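Local coordinates for arginine decarboxylase, A207R protein (Paramecium bursaria Chlorella virus 1, PDB 2NVA) that uses pyridoxal 5'-phosphate to decarboxylate arginine to agmatine, as a member of the ornithine-decarboxylase-like family, at residues A[276-281]-A[314-319]; A[304-309]-A[338-343]; A[162-167]-A[202-207]. One frame throughout, in Å; residues are numbered along the deposited sequence.

Interaction 1: residues A[276-281]-A[314-319]; sequences GLYEYF and YVPSVL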
loop_
_atom_site.group_PDB
_atom_site.type_symbol
_atom_site.label_atom_id
_atom_site.label_comp_id
_atom_site.label_asym_id
_atom_site.label_seq_id
_atom_site.Cartn_x
_atom_site.Cartn_y
_atom_site.Cartn_z
ATOM N N GLY A 276 9.377 25.119 -18.362
ATOM C CA GLY A 276 9.357 24.146 -19.454
ATOM C C GLY A 276 9.062 22.716 -19.038
ATOM O O GLY A 276 9.030 21.819 -19.892
ATOM N N LEU A 277 8.839 22.499 -17.736
ATOM C CA LEU A 277 8.485 21.170 -17.236
ATOM C C LEU A 277 6.985 21.126 -16.952
ATOM O O LEU A 277 6.459 22.000 -16.257
ATOM C CB LEU A 277 9.284 20.834 -15.959
ATOM C CG LEU A 277 9.191 19.383 -15.455
ATOM C CD1 LEU A 277 9.793 18.388 -16.456
ATOM C CD2 LEU A 277 9.848 19.238 -14.082
ATOM N N TYR A 278 6.314 20.101 -17.470
ATOM C CA TYR A 278 4.864 19.986 -17.375
ATOM C C TYR A 278 4.475 18.950 -16.345
ATOM O O TYR A 278 4.654 17.759 -16.564
ATOM C CB TYR A 278 4.269 19.632 -18.737
ATOM C CG TYR A 278 4.445 20.748 -19.750
ATOM C CD1 TYR A 278 3.353 21.492 -20.188
ATOM C CD2 TYR A 278 5.710 21.071 -20.252
ATOM C CE1 TYR A 278 3.508 22.533 -21.106
ATOM C CE2 TYR A 278 5.883 22.110 -21.169
ATOM C CZ TYR A 278 4.783 22.837 -21.595
ATOM O OH TYR A 278 4.934 23.858 -22.514
ATOM N N GLU A 279 3.927 19.425 -15.229
ATOM C CA GLU A 279 3.589 18.553 -14.110
ATOM C C GLU A 279 2.080 18.334 -14.042
ATOM O O GLU A 279 1.315 19.291 -14.063
ATOM C CB GLU A 279 4.104 19.157 -12.798
ATOM C CG GLU A 279 5.621 19.412 -12.777
ATOM C CD GLU A 279 6.082 20.333 -11.650
ATOM O OE1 GLU A 279 5.305 21.207 -11.218
ATOM O OE2 GLU A 279 7.249 20.204 -11.226
ATOM N N TYR A 280 1.668 17.070 -13.979
ATOM C CA TYR A 280 0.247 16.724 -13.974
ATOM C C TYR A 280 -0.102 15.888 -12.767
ATOM O O TYR A 280 0.701 15.065 -12.322
ATOM C CB TYR A 280 -0.119 15.937 -15.228
ATOM C CG TYR A 280 0.259 16.645 -16.502
ATOM C CD1 TYR A 280 -0.485 17.735 -16.968
ATOM C CD2 TYR A 280 1.363 16.226 -17.244
ATOM C CE1 TYR A 280 -0.132 18.389 -18.151
ATOM C CE2 TYR A 280 1.733 16.878 -18.422
ATOM C CZ TYR A 280 0.972 17.956 -18.873
ATOM O OH TYR A 280 1.332 18.581 -20.047
ATOM N N PHE A 281 -1.312 16.095 -12.255
ATOM C CA PHE A 281 -1.820 15.298 -11.155
ATOM C C PHE A 281 -3.037 14.547 -11.649
ATOM O O PHE A 281 -3.886 15.126 -12.318
ATOM C CB PHE A 281 -2.184 16.197 -9.973
ATOM C CG PHE A 281 -0.989 16.739 -9.271
ATOM C CD1 PHE A 281 -0.604 16.226 -8.043
ATOM C CD2 PHE A 281 -0.208 17.719 -9.871
ATOM C CE1 PHE A 281 0.541 16.734 -7.387
ATOM C CE2 PHE A 281 0.942 18.222 -9.234
ATOM C CZ PHE A 281 1.310 17.723 -8.000
ATOM N N TYR A 314 6.063 16.984 -28.435
ATOM C CA TYR A 314 6.081 16.328 -27.116
ATOM C C TYR A 314 6.839 17.219 -26.149
ATOM O O TYR A 314 7.802 17.876 -26.545
ATOM C CB TYR A 314 6.749 14.952 -27.183
ATOM C CG TYR A 314 5.865 13.821 -27.678
ATOM C CD1 TYR A 314 4.940 14.018 -28.703
ATOM C CD2 TYR A 314 5.966 12.546 -27.122
ATOM C CE1 TYR A 314 4.135 12.960 -29.179
ATOM C CE2 TYR A 314 5.167 11.485 -27.575
ATOM C CZ TYR A 314 4.252 11.700 -28.595
ATOM O OH TYR A 314 3.482 10.633 -29.029
ATOM N N VAL A 315 6.402 17.239 -24.894
ATOM C CA VAL A 315 7.019 18.095 -23.880
ATOM C C VAL A 315 7.431 17.243 -22.678
ATOM O O VAL A 315 6.872 16.165 -22.462
ATOM C CB VAL A 315 6.083 19.257 -23.463
ATOM C CG1 VAL A 315 5.849 20.218 -24.648
ATOM C CG2 VAL A 315 4.747 18.732 -22.898
ATOM N N PRO A 316 8.430 17.710 -21.900
ATOM C CA PRO A 316 8.840 16.871 -20.769
ATOM C C PRO A 316 7.801 16.934 -19.644
ATOM O O PRO A 316 7.451 18.021 -19.189
ATOM C CB PRO A 316 10.187 17.459 -20.340
ATOM C CG PRO A 316 10.265 18.826 -20.984
ATOM C CD PRO A 316 9.217 18.953 -22.025
ATOM N N SER A 317 7.312 15.766 -19.239
ATOM C CA SER A 317 6.152 15.661 -18.350
ATOM C C SER A 317 6.490 14.891 -17.082
ATOM O O SER A 317 7.345 13.997 -17.099
ATOM C CB SER A 317 5.000 14.960 -19.089
ATOM O OG SER A 317 4.728 15.631 -20.320
ATOM N N VAL A 318 5.799 15.227 -15.998
ATOM C CA VAL A 318 5.913 14.476 -14.743
ATOM C C VAL A 318 4.493 14.063 -14.362
ATOM O O VAL A 318 3.598 14.910 -14.312
ATOM C CB VAL A 318 6.548 15.316 -13.606
ATOM C CG1 VAL A 318 6.858 14.430 -12.402
ATOM C CG2 VAL A 318 7.814 15.989 -14.088
ATOM N N LEU A 319 4.285 12.773 -14.103
ATOM C CA LEU A 319 2.951 12.280 -13.755
ATOM C C LEU A 319 2.857 11.982 -12.262
ATOM O O LEU A 319 3.438 11.003 -11.781
ATOM C CB LEU A 319 2.590 11.038 -14.574
ATOM C CG LEU A 319 2.902 11.113 -16.075
ATOM C CD1 LEU A 319 2.473 9.822 -16.757
ATOM C CD2 LEU A 319 2.245 12.338 -16.766
HETATM O O HOH W 1 2.476 16.582 -21.561
#
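Tyr278 lies across Val315, the two side chains at about a right angle. Starting from the backbone, Tyr278 CB sits 3.6 Å from Pro316 O, and that same carbonyl lies at the edge of the ring near CD2. Farther out, the ring turns one face to the valine: Val315 CG2 stands over it in a CH-pi contact, 3.8 Å from the centroid and offset toward the rim, while CE2 meets Val315 CB and CG1. With CG anti to its carbonyl carbon (chi1 -66°), the ring is carried back toward the start of its strand, where Val315 waits. At its other edge CE1 packs on Glu338.

The backbones run as neighbouring parallel strands of the C-terminal beta domain, a feature of class-II decarboxylases, with strand 262-274 flanking one and strand 331-337 the other. Tyr278 N gives a bond to Pro316 O (2.9 Å), Val318 N returns one to Tyr278 O, and Tyr280 N gives one to Val318 O at 166°. Ser317 CA adds a CH contact of 3.1 Å to Tyr278 O, so that oxygen is approached twice.

Tyr278, Tyr280, Ser317 and Leu319 project from one face of the sheet, Glu279 and Val318 from the other. Ser317 CB meets the Tyr280 ring in plane at its edge, and one water bridges Tyr280 OH and Ser317 OG, 2.8 Å from the phenol oxygen; Leu339 N probably bonds that oxygen too. On the Val318 face, Leu277 CD2 touches Val318 CG2 at 3.8 Å, and Glu279 pairs with Arg272.

Interaction 2: residues A[304-309]-A[338-343]; sequences LLRDVP and ELHIGD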
loop_
_atom_site.group_PDB
_atom_site.type_symbol
_atom_site.label_atom_id
_atom_site.label_comp_id
_atom_site.label_asym_id
_atom_site.label_seq_id
_atom_site.Cartn_x
_atom_site.Cartn_y
_atom_site.Cartn_z
ATOM N N LEU A 304 -2.803 8.668 -24.672
ATOM C CA LEU A 304 -3.787 9.757 -24.696
ATOM C C LEU A 304 -5.062 9.315 -25.405
ATOM O O LEU A 304 -5.004 8.649 -26.446
ATOM C CB LEU A 304 -3.217 10.959 -25.445
ATOM C CG LEU A 304 -2.455 12.020 -24.671
ATOM C CD1 LEU A 304 -1.076 11.509 -24.236
ATOM C CD2 LEU A 304 -2.340 13.257 -25.579
ATOM N N LEU A 305 -6.210 9.668 -24.840
ATOM C CA LEU A 305 -7.484 9.374 -25.494
ATOM C C LEU A 305 -7.866 10.442 -26.521
ATOM O O LEU A 305 -8.537 10.141 -27.502
ATOM C CB LEU A 305 -8.595 9.130 -24.466
ATOM C CG LEU A 305 -8.378 7.748 -23.815
ATOM C CD1 LEU A 305 -8.985 7.685 -22.423
ATOM C CD2 LEU A 305 -8.876 6.607 -24.698
ATOM N N ARG A 306 -7.435 11.685 -26.281
ATOM C CA ARG A 306 -7.590 12.773 -27.255
ATOM C C ARG A 306 -6.623 12.588 -28.430
ATOM O O ARG A 306 -5.416 12.380 -28.236
ATOM C CB ARG A 306 -7.342 14.117 -26.567
ATOM C CG ARG A 306 -7.300 15.302 -27.503
ATOM C CD ARG A 306 -7.287 16.627 -26.746
ATOM N NE ARG A 306 -6.307 16.662 -25.655
ATOM C CZ ARG A 306 -5.019 16.976 -25.795
ATOM N NH1 ARG A 306 -4.540 17.274 -27.001
ATOM N NH2 ARG A 306 -4.204 16.998 -24.735
ATOM N N ASP A 307 -7.162 12.623 -29.649
ATOM C CA ASP A 307 -6.342 12.502 -30.865
ATOM C C ASP A 307 -5.475 13.754 -31.065
ATOM O O ASP A 307 -5.955 14.893 -30.935
ATOM C CB ASP A 307 -7.237 12.287 -32.095
ATOM C CG ASP A 307 -6.450 11.884 -33.333
ATOM O OD1 ASP A 307 -5.257 11.527 -33.214
ATOM O OD2 ASP A 307 -7.025 11.905 -34.442
ATOM N N VAL A 308 -4.194 13.538 -31.358
ATOM C CA VAL A 308 -3.289 14.635 -31.685
ATOM C C VAL A 308 -2.700 14.386 -33.069
ATOM O O VAL A 308 -2.569 13.225 -33.469
ATOM C CB VAL A 308 -2.155 14.805 -30.633
ATOM C CG1 VAL A 308 -2.744 15.149 -29.257
ATOM C CG2 VAL A 308 -1.270 13.564 -30.558
ATOM N N PRO A 309 -2.359 15.466 -33.805
ATOM C CA PRO A 309 -1.686 15.274 -35.095
ATOM C C PRO A 309 -0.336 14.586 -34.952
ATOM O O PRO A 309 0.266 14.603 -33.871
ATOM C CB PRO A 309 -1.519 16.690 -35.649
ATOM C CG PRO A 309 -1.781 17.629 -34.513
ATOM C CD PRO A 309 -2.632 16.885 -33.517
ATOM N N GLU A 338 1.345 17.869 -24.860
ATOM C CA GLU A 338 0.817 18.642 -23.748
ATOM C C GLU A 338 -0.582 18.148 -23.354
ATOM O O GLU A 338 -1.434 17.915 -24.220
ATOM C CB GLU A 338 0.766 20.142 -24.067
ATOM C CG GLU A 338 0.363 20.962 -22.849
ATOM C CD GLU A 338 0.439 22.457 -23.070
ATOM O OE1 GLU A 338 0.888 22.906 -24.160
ATOM O OE2 GLU A 338 0.056 23.195 -22.139
ATOM N N LEU A 339 -0.808 17.980 -22.052
ATOM C CA LEU A 339 -2.118 17.548 -21.560
ATOM C C LEU A 339 -2.829 18.728 -20.884
ATOM O O LEU A 339 -2.187 19.725 -20.533
ATOM C CB LEU A 339 -1.954 16.405 -20.556
ATOM C CG LEU A 339 -1.156 15.173 -20.980
ATOM C CD1 LEU A 339 -0.934 14.241 -19.790
ATOM C CD2 LEU A 339 -1.874 14.447 -22.085
ATOM N N HIS A 340 -4.140 18.599 -20.698
ATOM C CA HIS A 340 -4.951 19.637 -20.075
ATOM C C HIS A 340 -5.850 19.044 -19.007
ATOM O O HIS A 340 -6.237 17.875 -19.099
ATOM C CB HIS A 340 -5.777 20.352 -21.141
ATOM C CG HIS A 340 -4.926 21.009 -22.179
ATOM N ND1 HIS A 340 -4.683 20.443 -23.407
ATOM C CD2 HIS A 340 -4.175 22.130 -22.123
ATOM C CE1 HIS A 340 -3.860 21.218 -24.089
ATOM N NE2 HIS A 340 -3.545 22.252 -23.334
ATOM N N ILE A 341 -6.172 19.843 -17.985
ATOM C CA ILE A 341 -7.099 19.377 -16.961
ATOM C C ILE A 341 -8.382 18.887 -17.641
ATOM O O ILE A 341 -8.958 19.603 -18.454
ATOM C CB ILE A 341 -7.375 20.457 -15.889
ATOM C CG1 ILE A 341 -6.085 20.729 -15.098
ATOM C CG2 ILE A 341 -8.508 20.034 -14.972
ATOM C CD1 ILE A 341 -6.164 21.918 -14.125
ATOM N N GLY A 342 -8.797 17.659 -17.320
ATOM C CA GLY A 342 -9.955 17.040 -17.987
ATOM C C GLY A 342 -9.625 15.977 -19.031
ATOM O O GLY A 342 -10.484 15.156 -19.354
ATOM N N ASP A 343 -8.393 15.983 -19.550
ATOM C CA ASP A 343 -7.921 14.927 -20.470
ATOM C C ASP A 343 -7.936 13.581 -19.766
ATOM O O ASP A 343 -7.561 13.483 -18.592
ATOM C CB ASP A 343 -6.476 15.174 -20.919
ATOM C CG ASP A 343 -6.378 16.027 -22.179
ATOM O OD1 ASP A 343 -7.230 15.850 -23.081
ATOM O OD2 ASP A 343 -5.431 16.833 -22.290
HETATM O O HOH W 2 -1.777 18.070 -26.936
HETATM O O HOH W 3 -6.140 12.654 -23.714
#
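Leu304 crosses Leu339 obliquely, the end of the latter resting on the branch point: Leu339 CD2 lies 3.6 Å from Leu304 CG and touches both of its methyls. Val268 of strand 262-274 also packs against Leu339. Beside this apolar pair stands the polar centre of the contact, Arg306 against Asp343. The arginine leaves its backbone extended, then bends at chi3 (48°), and the bend brings the guanidinium alongside the carboxylate with NE and NH2 leading. NE meets Asp343 OD1 at 2.9 Å, almost straight, and NH2 meets Asp343 OD2 at 2.7 Å; each oxygen is approached on its syn side. The two flat groups are turned 30° apart, so the grip is two-pronged but twisted, and both nitrogens lie out of the carboxylate plane while the oxygens stay near the guanidinium plane.

NH2 has a second acceptor, Glu338 O at 3.0 Å, which lies in the guanidinium plane just as NH2 lies in the carbonyl plane. A water continues this edge, accepting from Arg306 NH1 and donating to Glu338 O. His340 ND1 sits over one guanidinium face, 3.7 Å from Arg306 NH2.

Asp343 OD2 is itself held twice: His340 N reaches it on the anti side at 2.7 Å, from the opposite face of the carboxylate plane to Arg306 NH2. With both oxygens engaged, the carboxylate's rotation is fixed, and the arginine beside it would be expected to favour the ionised form of Asp343. Asp343 N also bonds His340 O, closing a type II beta turn with Gly342 at its third position. The loop 338-343, which ends in this turn, joins strands 331-337 and 344-347 of the C-terminal beta domain, and the salt bridge ties it to the loop after strand 303-304.

Interaction 3: residues A[162-167]-A[202-207]; sequences YAKQLD and ISVGHK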
loop_
_atom_site.group_PDB
_atom_site.type_symbol
_atom_site.label_atom_id
_atom_site.label_comp_id
_atom_site.label_asym_id
_atom_site.label_seq_id
_atom_site.Cartn_x
_atom_site.Cartn_y
_atom_site.Cartn_z
ATOM N N TYR A 162 10.661 -35.688 8.806
ATOM C CA TYR A 162 9.742 -35.203 9.827
ATOM C C TYR A 162 8.293 -35.383 9.388
ATOM O O TYR A 162 7.438 -35.768 10.195
ATOM C CB TYR A 162 10.040 -33.744 10.170
ATOM C CG TYR A 162 9.430 -33.292 11.482
ATOM C CD1 TYR A 162 9.878 -33.801 12.705
ATOM C CD2 TYR A 162 8.403 -32.358 11.498
ATOM C CE1 TYR A 162 9.305 -33.383 13.910
ATOM C CE2 TYR A 162 7.840 -31.919 12.680
ATOM C CZ TYR A 162 8.296 -32.418 13.875
ATOM O OH TYR A 162 7.721 -31.993 15.044
ATOM N N ALA A 163 8.016 -35.103 8.120
ATOM C CA ALA A 163 6.685 -35.343 7.589
ATOM C C ALA A 163 6.326 -36.830 7.697
ATOM O O ALA A 163 5.245 -37.166 8.158
ATOM C CB ALA A 163 6.589 -34.855 6.155
ATOM N N LYS A 164 7.244 -37.709 7.292
ATOM C CA LYS A 164 7.030 -39.171 7.366
ATOM C C LYS A 164 6.709 -39.603 8.801
ATOM O O LYS A 164 5.768 -40.367 9.046
ATOM C CB LYS A 164 8.277 -39.921 6.847
ATOM C CG LYS A 164 8.085 -41.434 6.634
ATOM C CD LYS A 164 7.322 -41.727 5.331
ATOM C CE LYS A 164 6.894 -43.190 5.267
ATOM N NZ LYS A 164 6.053 -43.440 4.060
ATOM N N GLN A 165 7.498 -39.082 9.745
ATOM C CA GLN A 165 7.330 -39.400 11.160
ATOM C C GLN A 165 5.941 -39.013 11.679
ATOM O O GLN A 165 5.379 -39.714 12.527
ATOM C CB GLN A 165 8.408 -38.707 11.990
ATOM C CG GLN A 165 8.098 -38.713 13.466
ATOM C CD GLN A 165 9.191 -38.135 14.323
ATOM O OE1 GLN A 165 9.103 -38.205 15.556
ATOM N NE2 GLN A 165 10.237 -37.576 13.701
ATOM N N LEU A 166 5.404 -37.898 11.177
ATOM C CA LEU A 166 4.074 -37.418 11.572
ATOM C C LEU A 166 2.932 -37.968 10.707
ATOM O O LEU A 166 1.795 -37.503 10.821
ATOM C CB LEU A 166 4.033 -35.882 11.594
ATOM C CG LEU A 166 4.897 -35.140 12.620
ATOM C CD1 LEU A 166 4.733 -33.632 12.437
ATOM C CD2 LEU A 166 4.562 -35.555 14.048
ATOM N N ASP A 167 3.233 -38.962 9.871
ATOM C CA ASP A 167 2.228 -39.587 9.016
ATOM C C ASP A 167 1.589 -38.567 8.074
ATOM O O ASP A 167 0.388 -38.647 7.775
ATOM C CB ASP A 167 1.160 -40.302 9.856
ATOM C CG ASP A 167 1.686 -41.574 10.485
ATOM O OD1 ASP A 167 2.610 -42.206 9.902
ATOM O OD2 ASP A 167 1.163 -41.987 11.547
ATOM N N ILE A 202 11.245 -39.893 -2.249
ATOM C CA ILE A 202 11.093 -41.324 -2.531
ATOM C C ILE A 202 11.983 -42.143 -1.573
ATOM O O ILE A 202 11.547 -43.169 -1.025
ATOM C CB ILE A 202 11.390 -41.642 -4.021
ATOM C CG1 ILE A 202 10.284 -41.057 -4.907
ATOM C CG2 ILE A 202 11.506 -43.164 -4.263
ATOM C CD1 ILE A 202 10.653 -40.929 -6.371
ATOM N N SER A 203 13.212 -41.667 -1.362
ATOM C CA SER A 203 14.177 -42.317 -0.482
ATOM C C SER A 203 13.664 -42.435 0.960
ATOM O O SER A 203 13.867 -43.451 1.622
ATOM C CB SER A 203 15.526 -41.583 -0.520
ATOM O OG SER A 203 16.474 -42.253 0.308
ATOM N N VAL A 204 12.990 -41.386 1.421
ATOM C CA VAL A 204 12.399 -41.321 2.757
ATOM C C VAL A 204 11.182 -42.253 2.885
ATOM O O VAL A 204 10.891 -42.752 3.980
ATOM C CB VAL A 204 12.073 -39.832 3.122
ATOM C CG1 VAL A 204 11.148 -39.713 4.322
ATOM C CG2 VAL A 204 13.361 -39.064 3.365
ATOM N N GLY A 205 10.501 -42.519 1.769
ATOM C CA GLY A 205 9.332 -43.409 1.772
ATOM C C GLY A 205 8.031 -42.768 1.303
ATOM O O GLY A 205 6.971 -43.384 1.369
ATOM N N HIS A 206 8.109 -41.522 0.844
ATOM C CA HIS A 206 6.967 -40.848 0.236
ATOM C C HIS A 206 6.802 -41.342 -1.185
ATOM O O HIS A 206 7.731 -41.913 -1.757
ATOM C CB HIS A 206 7.163 -39.319 0.252
ATOM C CG HIS A 206 7.254 -38.752 1.633
ATOM N ND1 HIS A 206 6.163 -38.659 2.467
ATOM C CD2 HIS A 206 8.309 -38.278 2.337
ATOM C CE1 HIS A 206 6.536 -38.138 3.623
ATOM N NE2 HIS A 206 7.834 -37.904 3.573
ATOM N N LYS A 207 5.618 -41.107 -1.743
ATOM C CA LYS A 207 5.285 -41.481 -3.119
ATOM C C LYS A 207 4.826 -40.228 -3.865
ATOM O O LYS A 207 3.651 -40.109 -4.220
ATOM C CB LYS A 207 4.221 -42.588 -3.135
ATOM C CG LYS A 207 4.743 -43.886 -2.500
ATOM C CD LYS A 207 3.748 -45.053 -2.565
ATOM C CE LYS A 207 2.751 -45.021 -1.403
ATOM N NZ LYS A 207 2.148 -46.425 -1.166
#
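Lys164 and His206 lie alongside one another, pointing opposite ways, and the close part of the contact lies at the root of the lysine. There Lys164 CB touches Val204 CG1 at 3.8 Å and His206 NE2 at 3.9 Å, while Ala163 CB comes within 4.1 Å of His206 CE1. Leu160 O, one turn back on the same helix as Lys164, accepts a bond from His206 NE2 and so holds the imidazole against that helix; Val170 of the neighbouring strand packs against it too.

Toward solvent the packing thins. The lysine chain, bent at chi2 (78°), runs over one imidazole face, with CD 4.3 Å from the ring centroid in a long CH-pi contact. Its ammonium ends at Gly205 O, 2.8 Å from NZ, approaching from above the carbonyl plane and not on a lone pair. This is a single bond across the contact, from a residue that is exposed overall.

Both helices finish here in Schellman motifs, with Asp167 and Gly205 as the positive-phi C-prime residues. Two neighbouring helices thus end at the face of the PLP-binding TIM barrel where the strands begin, opposite the strand ends where such barrels carry their active site.

Overall arrangement
Interactions 1 and 2 belong to one neighbourhood of the C-terminal beta domain, with centres 13 Å apart. Their segments alternate along the chain, and they touch directly: Tyr280 OH lies 3.0 Å from Leu339 N, and Tyr278 CE1 is 3.6 Å from Glu338 CD. Sheet pairing and loop bracing are thus joined through two tyrosines. Interaction 3 precedes both in sequence and sits on the opposite side of the chain's centre, in the barrel; its centre is 61 Å from that of interaction 1 and 64 Å from that of interaction 2. None of the three lies at the annotated sites, including the pocket holding the PLP-agmatine adduct.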